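Local coordinates for protein prophenoloxidase b (Marsupenaeus japonicus, PDB 3WKY) that probably hydroxylates monophenols and oxidises o-diphenols at a type 3 dicopper centre once the proenzyme is activated, at residues Trp200-Ser205 with Ala341-Asp346; Ser77-Asp82 with Ser109-Ala114; Leu204-Tyr209 with Gly213-Arg218. All blocks are in the same frame, centred on the assembly; numbering follows the deposited sequence.

Contact 1: Trp200-Ser205 with Ala341-Asp346; sequences WHWHLS and ALEAGD. With CUO (Cu2-o2 cluster), chain J.
H203 and E343 are joined by one water, with no direct hydrogen bond between them. ND1 of H203 donates to the water over 2.7 Å, and the water in turn donates to OE2 of E343 at 2.6 Å; OE2 stays 3.9 Å from ND1 of H203. Both the water and OE2 lie in the imidazole plane at the edge of the ring, while the carboxylate is turned 68° against it. E343 spans the gap by being stretched: CG stands anti to the backbone N (chi1 -171°) and the chain runs extended beyond it; the CA atoms of E343 and H203 are 11.4 Å apart, yet the carboxylate still reaches the water. On its other edge the same imidazole serves the metal, with NE2 2.3 Å from copper CU1. This is the type 3 copper architecture: H199 and H203, one helical turn apart on helix 193-205, join H226 of helix 218-239 round one copper of the peroxo-bridged pair. The water and E343 form a second shell that probably helps to fix the rotation of the ring. W202 braces the ring as well, its CE3 sitting 3.5 Å above the centre of one imidazole face, and its CZ3 edge also approaches OE2 of E343. NE1 of W202 bonds the carbonyl of F618. The second carboxylate oxygen, OE1 of E343, is held in a salt bridge by R218. Just after this side chain the backbone passes through a cis peptide bond to A344, and the carbonyl O of E343 accepts from ND1 of H357, another histidine of the copper pocket.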
loop_
_atom_site.group_PDB
_atom_site.type_symbol
_atom_site.label_atom_id
_atom_site.label_comp_id
_atom_site.label_asym_id
_atom_site.label_seq_id
_atom_site.Cartn_x
_atom_site.Cartn_y
_atom_site.Cartn_z
ATOM N N TRP A 200 6.930 18.248 35.826
ATOM C CA TRP A 200 6.193 17.723 36.981
ATOM C C TRP A 200 5.594 18.872 37.812
ATOM O O TRP A 200 4.393 18.884 38.112
ATOM C CB TRP A 200 7.158 16.865 37.802
ATOM C CG TRP A 200 6.811 16.497 39.240
ATOM C CD1 TRP A 200 7.050 17.251 40.367
ATOM C CD2 TRP A 200 6.296 15.236 39.709
ATOM N NE1 TRP A 200 6.672 16.551 41.496
ATOM C CE2 TRP A 200 6.215 15.311 41.120
ATOM C CE3 TRP A 200 5.889 14.053 39.073
ATOM C CZ2 TRP A 200 5.726 14.259 41.902
ATOM C CZ3 TRP A 200 5.398 12.996 39.858
ATOM C CH2 TRP A 200 5.325 13.112 41.257
ATOM N N HIS A 201 6.432 19.837 38.169
ATOM C CA HIS A 201 5.952 20.980 38.944
ATOM C C HIS A 201 4.838 21.741 38.253
ATOM O O HIS A 201 3.842 22.124 38.891
ATOM C CB HIS A 201 7.106 21.914 39.306
ATOM C CG HIS A 201 7.881 21.444 40.494
ATOM N ND1 HIS A 201 7.473 21.698 41.789
ATOM C CD2 HIS A 201 9.024 20.725 40.592
ATOM C CE1 HIS A 201 8.336 21.157 42.632
ATOM N NE2 HIS A 201 9.285 20.559 41.934
ATOM N N TRP A 202 4.991 21.962 36.951
ATOM C CA TRP A 202 3.968 22.716 36.241
ATOM C C TRP A 202 2.618 22.027 36.362
ATOM O O TRP A 202 1.592 22.660 36.637
ATOM C CB TRP A 202 4.332 22.964 34.762
ATOM C CG TRP A 202 3.375 23.967 34.177
ATOM C CD1 TRP A 202 3.540 25.333 34.124
ATOM C CD2 TRP A 202 2.067 23.698 33.665
ATOM N NE1 TRP A 202 2.416 25.919 33.578
ATOM C CE2 TRP A 202 1.499 24.932 33.291
ATOM C CE3 TRP A 202 1.319 22.524 33.478
ATOM C CZ2 TRP A 202 0.213 25.030 32.740
ATOM C CZ3 TRP A 202 0.046 22.622 32.931
ATOM C CH2 TRP A 202 -0.492 23.863 32.565
ATOM N N HIS A 203 2.602 20.716 36.148
ATOM C CA HIS A 203 1.337 20.015 36.148
ATOM C C HIS A 203 0.763 19.793 37.533
ATOM O O HIS A 203 -0.428 19.538 37.670
ATOM C CB HIS A 203 1.451 18.697 35.395
ATOM C CG HIS A 203 1.411 18.882 33.916
ATOM N ND1 HIS A 203 0.238 19.109 33.234
ATOM C CD2 HIS A 203 2.402 18.906 32.996
ATOM C CE1 HIS A 203 0.504 19.251 31.948
ATOM N NE2 HIS A 203 1.807 19.137 31.783
ATOM N N LEU A 204 1.605 19.885 38.550
ATOM C CA LEU A 204 1.101 19.729 39.910
ATOM C C LEU A 204 0.722 21.082 40.507
ATOM O O LEU A 204 -0.070 21.151 41.451
ATOM C CB LEU A 204 2.090 18.943 40.772
ATOM C CG LEU A 204 2.100 17.451 40.395
ATOM C CD1 LEU A 204 3.203 16.697 41.115
ATOM C CD2 LEU A 204 0.746 16.806 40.681
ATOM N N SER A 205 1.268 22.156 39.933
ATOM C CA SER A 205 0.834 23.509 40.276
ATOM C C SER A 205 -0.452 23.856 39.535
ATOM O O SER A 205 -1.322 24.551 40.064
ATOM C CB SER A 205 1.920 24.513 39.903
ATOM O OG SER A 205 1.561 25.826 40.307
ATOM N N ALA A 341 -10.602 23.237 26.790
ATOM C CA ALA A 341 -11.282 22.225 25.975
ATOM C C ALA A 341 -10.291 21.199 25.426
ATOM O O ALA A 341 -10.621 20.009 25.268
ATOM C CB ALA A 341 -12.048 22.890 24.831
ATOM N N LEU A 342 -9.081 21.657 25.130
ATOM C CA LEU A 342 -8.079 20.808 24.475
ATOM C C LEU A 342 -7.287 19.928 25.433
ATOM O O LEU A 342 -6.924 18.799 25.084
ATOM C CB LEU A 342 -7.127 21.675 23.635
ATOM C CG LEU A 342 -6.001 21.030 22.820
ATOM C CD1 LEU A 342 -6.558 19.925 21.905
ATOM C CD2 LEU A 342 -5.252 22.104 21.995
ATOM N N GLU A 343 -7.000 20.424 26.641
ATOM C CA GLU A 343 -6.109 19.677 27.543
ATOM C C GLU A 343 -6.526 18.218 27.856
ATOM O O GLU A 343 -5.700 17.320 27.686
ATOM C CB GLU A 343 -5.711 20.478 28.817
ATOM C CG GLU A 343 -4.610 19.754 29.614
ATOM C CD GLU A 343 -4.034 20.567 30.786
ATOM O OE1 GLU A 343 -4.499 21.709 31.013
ATOM O OE2 GLU A 343 -3.116 20.049 31.481
ATOM N N ALA A 344 -7.760 17.941 28.293
ATOM C CA ALA A 344 -8.785 18.924 28.653
ATOM C C ALA A 344 -8.814 19.117 30.169
ATOM O O ALA A 344 -8.418 18.225 30.930
ATOM C CB ALA A 344 -10.153 18.468 28.165
ATOM N N GLY A 345 -9.293 20.283 30.602
ATOM C CA GLY A 345 -9.494 20.548 32.017
ATOM C C GLY A 345 -10.949 20.906 32.234
ATOM O O GLY A 345 -11.826 20.064 32.110
ATOM N N ASP A 346 -11.211 22.172 32.521
ATOM C CA ASP A 346 -12.581 22.628 32.773
ATOM C C ASP A 346 -13.303 22.905 31.452
ATOM O O ASP A 346 -13.672 24.041 31.139
ATOM C CB ASP A 346 -12.541 23.881 33.647
ATOM C CG ASP A 346 -13.924 24.409 33.986
ATOM O OD1 ASP A 346 -14.866 23.600 34.089
ATOM O OD2 ASP A 346 -14.053 25.643 34.143
HETATM CU CU1 CUO J . 2.891 19.106 29.778
HETATM CU CU2 CUO J . 1.437 17.038 27.213
HETATM O O1 CUO J . 1.445 18.012 28.941
HETATM O O2 CUO J . 2.776 17.020 28.935
HETATM O O HOH W 1 -2.269 19.866 33.954
#

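Contact 2: Ser77-Asp82 with Ser109-Ala114; sequences SQAVKD and SAVFLA
V80 and V111 meet through methyl groups alone, and the flat groups of the two segments lie to the side: the Q78 amide has the D82 carboxylate at its edge, one turn further along helix 77-82 and well clear of helix 109-122. From outside, the indole of W200 brings its rim atom CZ2 to 3.8 Å from CA of A114. The contact is helix-helix packing in the all-alpha domain of the hemocyanin family, joining helix 74-89 to helix 109-122. The short axes approach to 9.0 Å and cross at -53°, in the range known for ridges-into-grooves packing, and the backbones are nearest at V80 and V111, whose CA atoms are 5.7 Å apart. V80 makes the largest single contribution, followed by V111. Its CG1 is anti to the backbone N (chi1 167°), which puts CG2 of V80 beside that nitrogen, where it touches both CG1 of V111 and CB of A114, each at 3.8 Å. CG1 of V80 adds a second touch on CB of A114 at 4.1 Å, so the small alanine is met by both branches of the valine. V80 and V111 run past each other in opposite directions, and CG1 of V111 continues to CB of A79 at 4.5 Å, a looser touch. F69, in a neighbouring loop, packs on V80 and A110. Cutting V80 back to an alanine removes both branches and would probably open a gap facing CG1 of V111 and CB of A114. On the polar flank D82 also bonds S59 through OD2, while NE2 of Q78 donates to OD1 of D82 over 2.8 Å; OD1 lies in the Q78 amide plane and is met on the carboxylate's syn side, 34° out of the carboxylate plane.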
loop_
_atom_site.group_PDB
_atom_site.type_symbol
_atom_site.label_atom_id
_atom_site.label_comp_id
_atom_site.label_asym_id
_atom_site.label_seq_id
_atom_site.Cartn_x
_atom_site.Cartn_y
_atom_site.Cartn_z
ATOM N N SER A 77 -5.347 10.635 38.174
ATOM C CA SER A 77 -5.439 12.029 38.590
ATOM C C SER A 77 -6.495 12.222 39.686
ATOM O O SER A 77 -6.280 13.019 40.601
ATOM C CB SER A 77 -5.671 12.973 37.401
ATOM O OG SER A 77 -6.853 12.644 36.706
ATOM N N GLN A 78 -7.602 11.486 39.614
ATOM C CA GLN A 78 -8.634 11.591 40.643
ATOM C C GLN A 78 -8.100 11.116 41.996
ATOM O O GLN A 78 -8.479 11.643 43.042
ATOM C CB GLN A 78 -9.892 10.802 40.255
ATOM C CG GLN A 78 -11.092 11.042 41.185
ATOM C CD GLN A 78 -11.587 12.481 41.143
ATOM O OE1 GLN A 78 -11.848 13.027 40.073
ATOM N NE2 GLN A 78 -11.714 13.098 42.312
ATOM N N ALA A 79 -7.216 10.121 41.970
ATOM C CA ALA A 79 -6.649 9.573 43.193
ATOM C C ALA A 79 -5.719 10.581 43.861
ATOM O O ALA A 79 -5.741 10.747 45.086
ATOM C CB ALA A 79 -5.917 8.276 42.910
ATOM N N VAL A 80 -4.898 11.256 43.058
ATOM C CA VAL A 80 -4.026 12.297 43.595
ATOM C C VAL A 80 -4.861 13.457 44.140
ATOM O O VAL A 80 -4.570 14.005 45.214
ATOM C CB VAL A 80 -3.006 12.790 42.549
ATOM C CG1 VAL A 80 -2.331 14.075 43.005
ATOM C CG2 VAL A 80 -1.958 11.724 42.317
ATOM N N LYS A 81 -5.908 13.818 43.413
ATOM C CA LYS A 81 -6.785 14.897 43.850
ATOM C C LYS A 81 -7.469 14.529 45.173
ATOM O O LYS A 81 -7.597 15.366 46.073
ATOM C CB LYS A 81 -7.840 15.178 42.789
ATOM C CG LYS A 81 -8.722 16.383 43.081
ATOM C CD LYS A 81 -9.825 16.509 42.031
ATOM C CE LYS A 81 -10.567 17.824 42.190
ATOM N NZ LYS A 81 -11.660 17.946 41.199
ATOM N N ASP A 82 -7.898 13.275 45.287
ATOM C CA ASP A 82 -8.592 12.811 46.493
ATOM C C ASP A 82 -7.675 12.747 47.723
ATOM O O ASP A 82 -8.088 13.125 48.820
ATOM C CB ASP A 82 -9.266 11.454 46.258
ATOM C CG ASP A 82 -10.468 11.546 45.328
ATOM O OD1 ASP A 82 -10.866 12.677 44.975
ATOM O OD2 ASP A 82 -11.020 10.481 44.958
ATOM N N SER A 109 3.263 4.899 46.016
ATOM C CA SER A 109 4.253 5.882 46.434
ATOM C C SER A 109 4.324 7.098 45.512
ATOM O O SER A 109 4.519 8.213 45.995
ATOM C CB SER A 109 5.633 5.251 46.641
ATOM O OG SER A 109 6.033 4.494 45.519
ATOM N N ALA A 110 4.148 6.898 44.210
ATOM C CA ALA A 110 4.190 8.027 43.277
ATOM C C ALA A 110 2.949 8.906 43.423
ATOM O O ALA A 110 3.027 10.132 43.318
ATOM C CB ALA A 110 4.368 7.542 41.828
ATOM N N VAL A 111 1.806 8.277 43.672
ATOM C CA VAL A 111 0.578 9.004 43.956
ATOM C C VAL A 111 0.751 9.807 45.253
ATOM O O VAL A 111 0.346 10.971 45.335
ATOM C CB VAL A 111 -0.628 8.041 44.050
ATOM C CG1 VAL A 111 -1.847 8.726 44.681
ATOM C CG2 VAL A 111 -0.980 7.496 42.658
ATOM N N PHE A 112 1.397 9.197 46.244
ATOM C CA PHE A 112 1.693 9.876 47.515
ATOM C C PHE A 112 2.539 11.134 47.297
ATOM O O PHE A 112 2.178 12.229 47.757
ATOM C CB PHE A 112 2.400 8.903 48.468
ATOM C CG PHE A 112 2.781 9.510 49.794
ATOM C CD1 PHE A 112 1.837 9.646 50.805
ATOM C CD2 PHE A 112 4.084 9.929 50.032
ATOM C CE1 PHE A 112 2.184 10.192 52.030
ATOM C CE2 PHE A 112 4.439 10.485 51.255
ATOM C CZ PHE A 112 3.487 10.617 52.255
ATOM N N LEU A 113 3.658 10.978 46.592
ATOM C CA LEU A 113 4.535 12.098 46.256
ATOM C C LEU A 113 3.846 13.199 45.464
ATOM O O LEU A 113 4.046 14.383 45.745
ATOM C CB LEU A 113 5.775 11.610 45.499
ATOM C CG LEU A 113 6.747 10.800 46.346
ATOM C CD1 LEU A 113 7.884 10.283 45.501
ATOM C CD2 LEU A 113 7.276 11.672 47.492
ATOM N N ALA A 114 3.043 12.823 44.471
ATOM C CA ALA A 114 2.341 13.819 43.656
ATOM C C ALA A 114 1.389 14.640 44.517
ATOM O O ALA A 114 1.359 15.870 44.432
ATOM C CB ALA A 114 1.581 13.139 42.518
#

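Contact 3: Leu204-Tyr209 with Gly213-Arg218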
loop_
_atom_site.group_PDB
_atom_site.type_symbol
_atom_site.label_atom_id
_atom_site.label_comp_id
_atom_site.label_asym_id
_atom_site.label_seq_id
_atom_site.Cartn_x
_atom_site.Cartn_y
_atom_site.Cartn_z
ATOM N N LEU A 204 1.605 19.885 38.550
ATOM C CA LEU A 204 1.101 19.729 39.910
ATOM C C LEU A 204 0.722 21.082 40.507
ATOM O O LEU A 204 -0.070 21.151 41.451
ATOM C CB LEU A 204 2.090 18.943 40.772
ATOM C CG LEU A 204 2.100 17.451 40.395
ATOM C CD1 LEU A 204 3.203 16.697 41.115
ATOM C CD2 LEU A 204 0.746 16.806 40.681
ATOM N N SER A 205 1.268 22.156 39.933
ATOM C CA SER A 205 0.834 23.509 40.276
ATOM C C SER A 205 -0.452 23.856 39.535
ATOM O O SER A 205 -1.322 24.551 40.064
ATOM C CB SER A 205 1.920 24.513 39.903
ATOM O OG SER A 205 1.561 25.826 40.307
ATOM N N ASN A 206 -0.574 23.360 38.303
ATOM C CA ASN A 206 -1.731 23.667 37.464
ATOM C C ASN A 206 -2.429 22.427 36.919
ATOM O O ASN A 206 -2.583 22.298 35.702
ATOM C CB ASN A 206 -1.290 24.535 36.294
ATOM C CG ASN A 206 -0.759 25.859 36.749
ATOM O OD1 ASN A 206 -1.521 26.698 37.218
ATOM N ND2 ASN A 206 0.555 26.048 36.651
ATOM N N PRO A 207 -2.874 21.526 37.809
ATOM C CA PRO A 207 -3.443 20.275 37.291
ATOM C C PRO A 207 -4.768 20.510 36.595
ATOM O O PRO A 207 -5.573 21.344 37.012
ATOM C CB PRO A 207 -3.640 19.430 38.555
ATOM C CG PRO A 207 -3.819 20.447 39.667
ATOM C CD PRO A 207 -2.933 21.601 39.286
ATOM N N TYR A 208 -4.996 19.762 35.520
ATOM C CA TYR A 208 -6.207 19.925 34.749
ATOM C C TYR A 208 -7.441 19.514 35.544
ATOM O O TYR A 208 -8.576 19.850 35.166
ATOM C CB TYR A 208 -6.097 19.135 33.444
ATOM C CG TYR A 208 -5.893 17.646 33.638
ATOM C CD1 TYR A 208 -6.976 16.805 33.816
ATOM C CD2 TYR A 208 -4.616 17.084 33.614
ATOM C CE1 TYR A 208 -6.807 15.441 33.979
ATOM C CE2 TYR A 208 -4.436 15.712 33.777
ATOM C CZ TYR A 208 -5.535 14.905 33.962
ATOM O OH TYR A 208 -5.387 13.537 34.123
ATOM N N TYR A 209 -7.221 18.813 36.655
ATOM C CA TYR A 209 -8.347 18.368 37.472
ATOM C C TYR A 209 -8.668 19.347 38.611
ATOM O O TYR A 209 -9.545 19.084 39.438
ATOM C CB TYR A 209 -8.106 16.940 37.991
ATOM C CG TYR A 209 -6.683 16.695 38.448
ATOM C CD1 TYR A 209 -5.676 16.353 37.540
ATOM C CD2 TYR A 209 -6.341 16.815 39.787
ATOM C CE1 TYR A 209 -4.372 16.138 37.966
ATOM C CE2 TYR A 209 -5.052 16.598 40.219
ATOM C CZ TYR A 209 -4.072 16.259 39.313
ATOM O OH TYR A 209 -2.786 16.057 39.761
ATOM N N GLY A 213 -11.960 27.559 38.695
ATOM C CA GLY A 213 -12.019 28.829 39.401
ATOM C C GLY A 213 -10.831 29.037 40.322
ATOM O O GLY A 213 -10.420 30.172 40.581
ATOM N N ASP A 214 -10.263 27.943 40.818
ATOM C CA ASP A 214 -9.126 28.045 41.726
ATOM C C ASP A 214 -7.812 28.364 41.014
ATOM O O ASP A 214 -6.770 28.526 41.654
ATOM C CB ASP A 214 -9.016 26.784 42.579
ATOM C CG ASP A 214 -10.156 26.669 43.572
ATOM O OD1 ASP A 214 -11.060 27.538 43.536
ATOM O OD2 ASP A 214 -10.152 25.715 44.377
ATOM N N ARG A 215 -7.869 28.452 39.688
ATOM C CA ARG A 215 -6.781 29.040 38.913
ATOM C C ARG A 215 -7.354 30.118 37.990
ATOM O O ARG A 215 -8.544 30.110 37.667
ATOM C CB ARG A 215 -6.028 27.974 38.104
ATOM C CG ARG A 215 -5.270 26.941 38.946
ATOM C CD ARG A 215 -4.130 27.561 39.762
ATOM N NE ARG A 215 -3.395 26.542 40.511
ATOM C CZ ARG A 215 -3.792 26.051 41.680
ATOM N NH1 ARG A 215 -4.913 26.494 42.237
ATOM N NH2 ARG A 215 -3.075 25.121 42.297
ATOM N N ASP A 216 -6.513 31.059 37.588
ATOM C CA ASP A 216 -6.926 32.084 36.649
ATOM C C ASP A 216 -6.273 31.751 35.310
ATOM O O ASP A 216 -5.046 31.613 35.250
ATOM C CB ASP A 216 -6.446 33.460 37.157
ATOM C CG ASP A 216 -6.885 34.618 36.267
ATOM O OD1 ASP A 216 -8.053 34.644 35.829
ATOM O OD2 ASP A 216 -6.060 35.530 36.025
ATOM N N ARG A 217 -7.081 31.600 34.258
ATOM C CA ARG A 217 -6.560 31.428 32.894
ATOM C C ARG A 217 -5.630 30.220 32.777
ATOM O O ARG A 217 -4.581 30.280 32.118
ATOM C CB ARG A 217 -5.876 32.723 32.423
ATOM C CG ARG A 217 -6.873 33.884 32.354
ATOM C CD ARG A 217 -6.201 35.259 32.362
ATOM N NE ARG A 217 -5.403 35.484 31.162
ATOM C CZ ARG A 217 -4.719 36.599 30.910
ATOM N NH1 ARG A 217 -4.726 37.615 31.780
ATOM N NH2 ARG A 217 -4.018 36.696 29.790
ATOM N N ARG A 218 -6.019 29.124 33.427
ATOM C CA ARG A 218 -5.169 27.929 33.482
ATOM C C ARG A 218 -5.030 27.271 32.105
ATOM O O ARG A 218 -3.978 26.721 31.773
ATOM C CB ARG A 218 -5.736 26.897 34.467
ATOM C CG ARG A 218 -4.700 25.852 34.945
ATOM C CD ARG A 218 -5.383 24.604 35.506
ATOM N NE ARG A 218 -6.213 24.018 34.454
ATOM C CZ ARG A 218 -5.735 23.268 33.466
ATOM N NH1 ARG A 218 -4.449 22.942 33.433
ATOM N NH2 ARG A 218 -6.552 22.825 32.524
#
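N206 and R218 bring their CA atoms to 6.8 Å where the chain leaves helix 193-205, N206 being the first residue with non-helical backbone angles, and turns back through R217, at the N-cap position, into helix 218-239. It is the loop connecting the two helices that carry the histidines of one copper in the type 3 copper bundle. Two arginines pin the turn by holding main-chain carbonyls. R215 grips O of S205 side-on: NE and NH2 of R215 both reach that one oxygen at 2.9 Å, and it lies in the guanidinium plane. The NE bond runs nearly along the C=O axis. A bend at chi2 (-64°) swings the R215 guanidinium round to S205, and its NH1 is tied back to O of D214 at 2.8 Å, so three bonds fix its rotation. The positive group sits at the C-terminal end of helix 193-205, where it would favourably meet the helix dipole; E122 answers the charge through a salt bridge to NH2. Beside this grip OD1 of N206 stands at the same guanidinium edge, 3.7 Å from CD of R215, with its amide turned 76° against the guanidinium, while ND2 of N206 bonds O of C619. R218 works differently. Its chain, bent at chi3 (60°), lays one guanidinium face over the backbone of Y208, whose CA is 3.5 Å above the plane and over its centre. E343 and E340 take salt bridges from its NH1 and NH2. CG of R218 also rests against CB of N206 at 3.9 Å, and NH1 of R218 donates to O of N206 over 3.0 Å, arriving above the carbonyl plane.

From the N terminus, contact 2 comes first: it closes the loop through helix 93-103 and is complete before the other two begin. Contacts 1 and 3 start from the same end of helix 193-205 and share L204 and S205. Contact 3 closes at once, over three residues, whereas contact 1 waits until helix 334-343, so residues 213-218 fall within its long loop. R218 and E343 join these two directly. The all-alpha domain is tied to the copper-containing domain by W200 against A114, S77 OG near Y208 OH, and K81 NZ to Y209 O, so these bridging touches, rather than any one contact, join the two parts.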